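Local atomic coordinates of deferrochelatase (Vibrio cholerae, PDB entry 5DE0), a protein that binds heme b and probably acts as a dye-decolorizing (DyP-type) peroxidase. Residues E77-A91 with T255-V269. Numbering follows the deposited sequence.
Sequences ELIDFPELGEGETHA and TLHNFKTMLESMYGV. With HEM (protoporphyrin IX containing Fe), chain F.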
loop_
_atom_site.group_PDB
_atom_site.type_symbol
_atom_site.label_atom_id
_atom_site.label_comp_id
_atom_site.label_asym_id
_atom_site.label_seq_id
_atom_site.Cartn_x
_atom_site.Cartn_y
_atom_site.Cartn_z
ATOM N N GLU B 77 -29.271 -11.321 -14.685
ATOM C CA GLU B 77 -28.362 -10.606 -15.578
ATOM C C GLU B 77 -26.890 -10.951 -15.352
ATOM O O GLU B 77 -26.016 -10.462 -16.069
ATOM C CB GLU B 77 -28.557 -9.095 -15.424
ATOM C CG GLU B 77 -30.003 -8.638 -15.519
ATOM C CD GLU B 77 -30.133 -7.130 -15.454
ATOM O OE1 GLU B 77 -29.301 -6.434 -16.072
ATOM O OE2 GLU B 77 -31.060 -6.640 -14.776
ATOM N N LEU B 78 -26.610 -11.786 -14.355
ATOM C CA LEU B 78 -25.230 -12.145 -14.035
ATOM C C LEU B 78 -24.603 -13.000 -15.134
ATOM O O LEU B 78 -25.080 -14.094 -15.431
ATOM C CB LEU B 78 -25.162 -12.882 -12.693
ATOM C CG LEU B 78 -23.765 -13.296 -12.217
ATOM C CD1 LEU B 78 -22.841 -12.090 -12.112
ATOM C CD2 LEU B 78 -23.848 -14.021 -10.882
ATOM N N ILE B 79 -23.537 -12.484 -15.739
ATOM C CA ILE B 79 -22.819 -13.188 -16.797
ATOM C C ILE B 79 -21.313 -13.094 -16.585
ATOM O O ILE B 79 -20.845 -12.341 -15.731
ATOM C CB ILE B 79 -23.148 -12.621 -18.196
ATOM C CG1 ILE B 79 -22.627 -11.187 -18.325
ATOM C CG2 ILE B 79 -24.642 -12.681 -18.476
ATOM C CD1 ILE B 79 -22.800 -10.590 -19.706
ATOM N N ASP B 80 -20.556 -13.858 -17.367
ATOM C CA ASP B 80 -19.105 -13.731 -17.373
ATOM C C ASP B 80 -18.712 -12.401 -17.998
ATOM O O ASP B 80 -19.374 -11.923 -18.917
ATOM C CB ASP B 80 -18.453 -14.885 -18.140
ATOM C CG ASP B 80 -18.476 -16.188 -17.366
ATOM O OD1 ASP B 80 -19.128 -16.241 -16.303
ATOM O OD2 ASP B 80 -17.845 -17.163 -17.826
ATOM N N PHE B 81 -17.640 -11.803 -17.491
ATOM C CA PHE B 81 -17.126 -10.555 -18.039
ATOM C C PHE B 81 -16.528 -10.806 -19.419
ATOM O O PHE B 81 -15.495 -11.464 -19.539
ATOM C CB PHE B 81 -16.080 -9.955 -17.098
ATOM C CG PHE B 81 -15.647 -8.564 -17.464
ATOM C CD1 PHE B 81 -14.599 -8.358 -18.345
ATOM C CD2 PHE B 81 -16.273 -7.462 -16.907
ATOM C CE1 PHE B 81 -14.192 -7.080 -18.676
ATOM C CE2 PHE B 81 -15.871 -6.179 -17.233
ATOM C CZ PHE B 81 -14.829 -5.989 -18.119
ATOM N N PRO B 82 -17.180 -10.288 -20.472
ATOM C CA PRO B 82 -16.685 -10.522 -21.831
ATOM C C PRO B 82 -15.480 -9.645 -22.160
ATOM O O PRO B 82 -15.409 -8.511 -21.687
ATOM C CB PRO B 82 -17.886 -10.151 -22.703
ATOM C CG PRO B 82 -18.581 -9.089 -21.922
ATOM C CD PRO B 82 -18.384 -9.435 -20.462
ATOM N N GLU B 83 -14.548 -10.163 -22.953
ATOM C CA GLU B 83 -13.419 -9.361 -23.411
ATOM C C GLU B 83 -13.861 -8.374 -24.484
ATOM O O GLU B 83 -14.642 -8.722 -25.371
ATOM C CB GLU B 83 -12.296 -10.249 -23.947
ATOM C CG GLU B 83 -11.502 -10.964 -22.871
ATOM C CD GLU B 83 -10.126 -11.381 -23.350
ATOM O OE1 GLU B 83 -9.742 -10.981 -24.468
ATOM O OE2 GLU B 83 -9.429 -12.103 -22.607
ATOM N N LEU B 84 -13.362 -7.145 -24.398
ATOM C CA LEU B 84 -13.720 -6.105 -25.355
ATOM C C LEU B 84 -12.478 -5.431 -25.931
ATOM O O LEU B 84 -11.468 -5.274 -25.244
ATOM C CB LEU B 84 -14.623 -5.058 -24.697
ATOM C CG LEU B 84 -15.911 -5.544 -24.024
ATOM C CD1 LEU B 84 -16.644 -4.382 -23.372
ATOM C CD2 LEU B 84 -16.813 -6.257 -25.020
ATOM N N GLY B 85 -12.555 -5.038 -27.200
ATOM C CA GLY B 85 -11.489 -4.280 -27.827
ATOM C C GLY B 85 -10.308 -5.098 -28.315
ATOM O O GLY B 85 -10.363 -6.328 -28.346
ATOM N N GLU B 86 -9.234 -4.406 -28.688
ATOM C CA GLU B 86 -8.059 -5.047 -29.269
ATOM C C GLU B 86 -6.808 -4.189 -29.072
ATOM O O GLU B 86 -6.865 -2.964 -29.175
ATOM C CB GLU B 86 -8.291 -5.321 -30.761
ATOM C CG GLU B 86 -7.067 -5.814 -31.517
ATOM C CD GLU B 86 -6.295 -4.687 -32.185
ATOM O OE1 GLU B 86 -5.267 -4.969 -32.841
ATOM O OE2 GLU B 86 -6.722 -3.519 -32.058
ATOM N N GLY B 87 -5.686 -4.838 -28.770
ATOM C CA GLY B 87 -4.405 -4.161 -28.656
ATOM C C GLY B 87 -4.287 -3.150 -27.529
ATOM O O GLY B 87 -4.251 -3.517 -26.354
ATOM N N GLU B 88 -4.214 -1.871 -27.893
ATOM C CA GLU B 88 -3.988 -0.797 -26.932
ATOM C C GLU B 88 -5.285 -0.363 -26.254
ATOM O O GLU B 88 -5.266 0.403 -25.293
ATOM C CB GLU B 88 -3.331 0.401 -27.623
ATOM C CG GLU B 88 -2.104 0.047 -28.452
ATOM C CD GLU B 88 -0.846 -0.076 -27.617
ATOM O OE1 GLU B 88 -0.476 0.914 -26.954
ATOM O OE2 GLU B 88 -0.220 -1.156 -27.636
ATOM N N THR B 89 -6.410 -0.853 -26.767
ATOM C CA THR B 89 -7.716 -0.559 -26.189
ATOM C C THR B 89 -8.414 -1.876 -25.867
ATOM O O THR B 89 -9.423 -2.229 -26.478
ATOM C CB THR B 89 -8.588 0.289 -27.142
ATOM O OG1 THR B 89 -7.788 1.315 -27.742
ATOM C CG2 THR B 89 -9.747 0.929 -26.388
ATOM N N HIS B 90 -7.855 -2.604 -24.904
ATOM C CA HIS B 90 -8.315 -3.955 -24.599
ATOM C C HIS B 90 -8.827 -4.090 -23.165
ATOM O O HIS B 90 -8.232 -3.556 -22.227
ATOM C CB HIS B 90 -7.184 -4.960 -24.849
ATOM C CG HIS B 90 -7.601 -6.393 -24.718
ATOM N ND1 HIS B 90 -6.977 -7.275 -23.861
ATOM C CD2 HIS B 90 -8.573 -7.099 -25.341
ATOM C CE1 HIS B 90 -7.549 -8.462 -23.960
ATOM N NE2 HIS B 90 -8.520 -8.383 -24.851
ATOM N N ALA B 91 -9.934 -4.811 -23.009
ATOM C CA ALA B 91 -10.511 -5.075 -21.696
ATOM C C ALA B 91 -10.456 -6.568 -21.387
ATOM O O ALA B 91 -11.366 -7.313 -21.749
ATOM C CB ALA B 91 -11.948 -4.562 -21.624
ATOM N N THR B 255 -28.702 -2.995 -12.213
ATOM C CA THR B 255 -28.732 -3.781 -13.438
ATOM C C THR B 255 -27.355 -3.798 -14.090
ATOM O O THR B 255 -26.672 -2.778 -14.156
ATOM C CB THR B 255 -29.777 -3.238 -14.440
ATOM O OG1 THR B 255 -29.640 -3.920 -15.693
ATOM C CG2 THR B 255 -29.595 -1.743 -14.662
ATOM N N LEU B 256 -26.948 -4.971 -14.564
ATOM C CA LEU B 256 -25.644 -5.134 -15.194
ATOM C C LEU B 256 -25.625 -4.479 -16.572
ATOM O O LEU B 256 -24.563 -4.255 -17.155
ATOM C CB LEU B 256 -25.291 -6.621 -15.295
ATOM C CG LEU B 256 -23.888 -7.016 -15.762
ATOM C CD1 LEU B 256 -23.340 -8.130 -14.884
ATOM C CD2 LEU B 256 -23.904 -7.445 -17.223
ATOM N N HIS B 257 -26.813 -4.166 -17.079
ATOM C CA HIS B 257 -26.973 -3.567 -18.399
ATOM C C HIS B 257 -26.199 -2.258 -18.544
ATOM O O HIS B 257 -25.641 -1.976 -19.604
ATOM C CB HIS B 257 -28.458 -3.330 -18.686
ATOM C CG HIS B 257 -28.729 -2.753 -20.038
ATOM N ND1 HIS B 257 -28.502 -3.451 -21.206
ATOM C CD2 HIS B 257 -29.211 -1.545 -20.412
ATOM C CE1 HIS B 257 -28.832 -2.697 -22.238
ATOM N NE2 HIS B 257 -29.264 -1.534 -21.785
ATOM N N ASN B 258 -26.168 -1.466 -17.476
ATOM C CA ASN B 258 -25.460 -0.191 -17.482
ATOM C C ASN B 258 -23.958 -0.360 -17.670
ATOM O O ASN B 258 -23.334 0.398 -18.409
ATOM C CB ASN B 258 -25.740 0.577 -16.191
ATOM C CG ASN B 258 -27.171 1.065 -16.107
ATOM O OD1 ASN B 258 -28.006 0.721 -16.945
ATOM N ND2 ASN B 258 -27.465 1.867 -15.092
ATOM N N PHE B 259 -23.386 -1.358 -17.000
ATOM C CA PHE B 259 -21.966 -1.673 -17.148
ATOM C C PHE B 259 -21.642 -2.001 -18.601
ATOM O O PHE B 259 -20.711 -1.448 -19.190
ATOM C CB PHE B 259 -21.568 -2.855 -16.257
ATOM C CG PHE B 259 -21.745 -2.606 -14.787
ATOM C CD1 PHE B 259 -21.744 -1.319 -14.278
ATOM C CD2 PHE B 259 -21.908 -3.669 -13.912
ATOM C CE1 PHE B 259 -21.905 -1.096 -12.923
ATOM C CE2 PHE B 259 -22.068 -3.453 -12.559
ATOM C CZ PHE B 259 -22.067 -2.167 -12.063
ATOM N N LYS B 260 -22.431 -2.911 -19.163
ATOM C CA LYS B 260 -22.230 -3.412 -20.516
ATOM C C LYS B 260 -22.343 -2.301 -21.557
ATOM O O LYS B 260 -21.591 -2.275 -22.529
ATOM C CB LYS B 260 -23.240 -4.524 -20.806
ATOM C CG LYS B 260 -23.207 -5.071 -22.223
ATOM C CD LYS B 260 -24.149 -6.258 -22.360
ATOM C CE LYS B 260 -24.353 -6.653 -23.813
ATOM N NZ LYS B 260 -25.053 -5.584 -24.580
ATOM N N THR B 261 -23.276 -1.379 -21.343
ATOM C CA THR B 261 -23.492 -0.284 -22.281
ATOM C C THR B 261 -22.326 0.701 -22.266
ATOM O O THR B 261 -21.838 1.110 -23.321
ATOM C CB THR B 261 -24.796 0.473 -21.974
ATOM O OG1 THR B 261 -25.886 -0.455 -21.927
ATOM C CG2 THR B 261 -25.071 1.516 -23.047
ATOM N N MET B 262 -21.882 1.071 -21.069
ATOM C CA MET B 262 -20.759 1.991 -20.913
ATOM C C MET B 262 -19.465 1.400 -21.467
ATOM O O MET B 262 -18.693 2.088 -22.133
ATOM C CB MET B 262 -20.562 2.365 -19.441
ATOM C CG MET B 262 -21.719 3.125 -18.823
ATOM S SD MET B 262 -21.479 3.391 -17.057
ATOM C CE MET B 262 -23.033 4.147 -16.610
ATOM N N LEU B 263 -19.235 0.120 -21.189
ATOM C CA LEU B 263 -18.019 -0.553 -21.637
ATOM C C LEU B 263 -17.990 -0.722 -23.156
ATOM O O LEU B 263 -16.947 -0.551 -23.788
ATOM C CB LEU B 263 -17.879 -1.914 -20.950
ATOM C CG LEU B 263 -17.456 -1.876 -19.480
ATOM C CD1 LEU B 263 -17.586 -3.252 -18.845
ATOM C CD2 LEU B 263 -16.030 -1.359 -19.347
ATOM N N GLU B 264 -19.136 -1.061 -23.738
ATOM C CA GLU B 264 -19.239 -1.202 -25.186
ATOM C C GLU B 264 -19.096 0.151 -25.875
ATOM O O GLU B 264 -18.652 0.235 -27.023
ATOM C CB GLU B 264 -20.566 -1.859 -25.572
ATOM C CG GLU B 264 -20.604 -3.361 -25.325
ATOM C CD GLU B 264 -21.960 -3.970 -25.613
ATOM O OE1 GLU B 264 -22.920 -3.210 -25.854
ATOM O OE2 GLU B 264 -22.063 -5.215 -25.601
ATOM N N SER B 265 -19.473 1.208 -25.163
ATOM C CA SER B 265 -19.320 2.567 -25.667
ATOM C C SER B 265 -17.866 3.017 -25.567
ATOM O O SER B 265 -17.357 3.712 -26.446
ATOM C CB SER B 265 -20.227 3.528 -24.898
ATOM O OG SER B 265 -20.039 4.865 -25.324
ATOM N N MET B 266 -17.198 2.608 -24.492
ATOM C CA MET B 266 -15.812 2.999 -24.250
ATOM C C MET B 266 -14.838 2.279 -25.172
ATOM O O MET B 266 -13.861 2.867 -25.634
ATOM C CB MET B 266 -15.425 2.730 -22.793
ATOM C CG MET B 266 -15.979 3.734 -21.796
ATOM S SD MET B 266 -15.553 3.299 -20.102
ATOM C CE MET B 266 -13.768 3.205 -20.217
ATOM N N TYR B 267 -15.109 1.007 -25.442
ATOM C CA TYR B 267 -14.166 0.175 -26.178
ATOM C C TYR B 267 -14.546 -0.011 -27.646
ATOM O O TYR B 267 -14.127 -0.973 -28.289
ATOM C CB TYR B 267 -14.022 -1.184 -25.487
ATOM C CG TYR B 267 -13.162 -1.127 -24.241
ATOM C CD1 TYR B 267 -11.803 -1.416 -24.301
ATOM C CD2 TYR B 267 -13.703 -0.772 -23.012
ATOM C CE1 TYR B 267 -11.009 -1.361 -23.171
ATOM C CE2 TYR B 267 -12.913 -0.714 -21.874
ATOM C CZ TYR B 267 -11.568 -1.009 -21.961
ATOM O OH TYR B 267 -10.777 -0.954 -20.836
ATOM N N GLY B 268 -15.338 0.920 -28.169
ATOM C CA GLY B 268 -15.610 0.987 -29.595
ATOM C C GLY B 268 -16.542 -0.061 -30.177
ATOM O O GLY B 268 -16.531 -0.294 -31.385
ATOM N N VAL B 269 -17.350 -0.690 -29.331
ATOM C CA VAL B 269 -18.317 -1.677 -29.805
ATOM C C VAL B 269 -19.578 -0.992 -30.324
ATOM O O VAL B 269 -20.166 -1.417 -31.321
ATOM C CB VAL B 269 -18.696 -2.676 -28.694
ATOM C CG1 VAL B 269 -19.789 -3.624 -29.172
ATOM C CG2 VAL B 269 -17.472 -3.455 -28.243
HETATM C CHA HEM F . -17.100 10.041 -14.608
HETATM C CHB HEM F . -18.078 5.368 -15.469
HETATM C CHC HEM F . -13.329 4.411 -15.905
HETATM C CHD HEM F . -12.366 8.847 -14.198
HETATM C C1A HEM F . -17.782 8.860 -14.807
HETATM C C2A HEM F . -19.221 8.687 -14.785
HETATM C C3A HEM F . -19.489 7.398 -15.020
HETATM C C4A HEM F . -18.229 6.709 -15.201
HETATM C CMA HEM F . -20.885 6.741 -15.092
HETATM C CAA HEM F . -20.257 9.806 -14.536
HETATM C CBA HEM F . -20.879 10.204 -15.873
HETATM C CGA HEM F . -21.770 11.402 -15.689
HETATM O O1A HEM F . -21.236 12.537 -15.606
HETATM O O2A HEM F . -23.012 11.216 -15.631
HETATM C C1B HEM F . -16.891 4.729 -15.744
HETATM C C2B HEM F . -16.764 3.395 -16.288
HETATM C C3B HEM F . -15.468 3.113 -16.410
HETATM C C4B HEM F . -14.704 4.269 -15.953
HETATM C CMB HEM F . -17.928 2.448 -16.654
HETATM C CAB HEM F . -14.953 1.764 -16.960
HETATM C CBB HEM F . -13.656 1.469 -17.029
HETATM C C1C HEM F . -12.642 5.518 -15.448
HETATM C C2C HEM F . -11.202 5.644 -15.313
HETATM C C3C HEM F . -10.942 6.877 -14.836
HETATM C C4C HEM F . -12.208 7.560 -14.666
HETATM C CMC HEM F . -10.200 4.519 -15.665
HETATM C CAC HEM F . -9.592 7.562 -14.503
HETATM C CBC HEM F . -8.388 7.037 -14.747
HETATM C C1D HEM F . -13.509 9.616 -14.262
HETATM C C2D HEM F . -13.553 11.056 -14.153
HETATM C C3D HEM F . -15.035 11.431 -14.278
HETATM C C4D HEM F . -15.737 10.178 -14.452
HETATM C CMD HEM F . -12.365 12.021 -13.951
HETATM C CAD HEM F . -15.641 12.848 -14.236
HETATM C CBD HEM F . -15.941 13.262 -12.799
HETATM C CGD HEM F . -17.007 12.371 -12.219
HETATM O O1D HEM F . -16.653 11.413 -11.485
HETATM O O2D HEM F . -18.212 12.617 -12.484
HETATM N NA HEM F . -17.210 7.631 -15.063
HETATM N NB HEM F . -15.616 5.233 -15.554
HETATM N NC HEM F . -13.220 6.706 -15.046
HETATM N ND HEM F . -14.806 9.143 -14.436
HETATM FE FE HEM F . -15.201 7.219 -15.103
HETATM O O HOH W 1 -8.023 -1.176 -21.300
#
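Tyr267 lies against the beta hairpin 84-91, just past the C-terminal end of helix 257-266. The contact joins the two ferredoxin-like halves of the DyP-type peroxidase fold, 77-91 from the N-terminal half and the helix from the heme-binding C-terminal half. Ala91 CB sits over one face of the Tyr267 ring, 3.8 Å from its centroid, a CH-pi contact offset toward the rim. Thr89 O meets the ring at its edge, 3.3 Å from Tyr267 CD1. The second hairpin strand therefore meets the ring both over a face and at an edge. Leu84, on the first strand, crosses Leu263 at about a right angle and sets CD1 3.7 Å from Leu263 CB. Leu263 CD1 also touches Phe81 CE2. Tyr288 of strand 281-291 meets the Phe81 ring and also touches Leu263. On another side of the helix, Met262 and Met266 line the heme pocket; Met266 SD is 3.5 Å from heme CAB. At the other end, Thr255 OG1 stands opposite its backbone N (chi1 172°), where it donates to the syn lone pair of Glu77 OE1 over 2.6 Å and accepts a capping bond from His257 N. One water bridges Tyr267 and the hairpin: it donates to His90 O at 2.6 Å and lies 2.8 Å from Tyr267 OH.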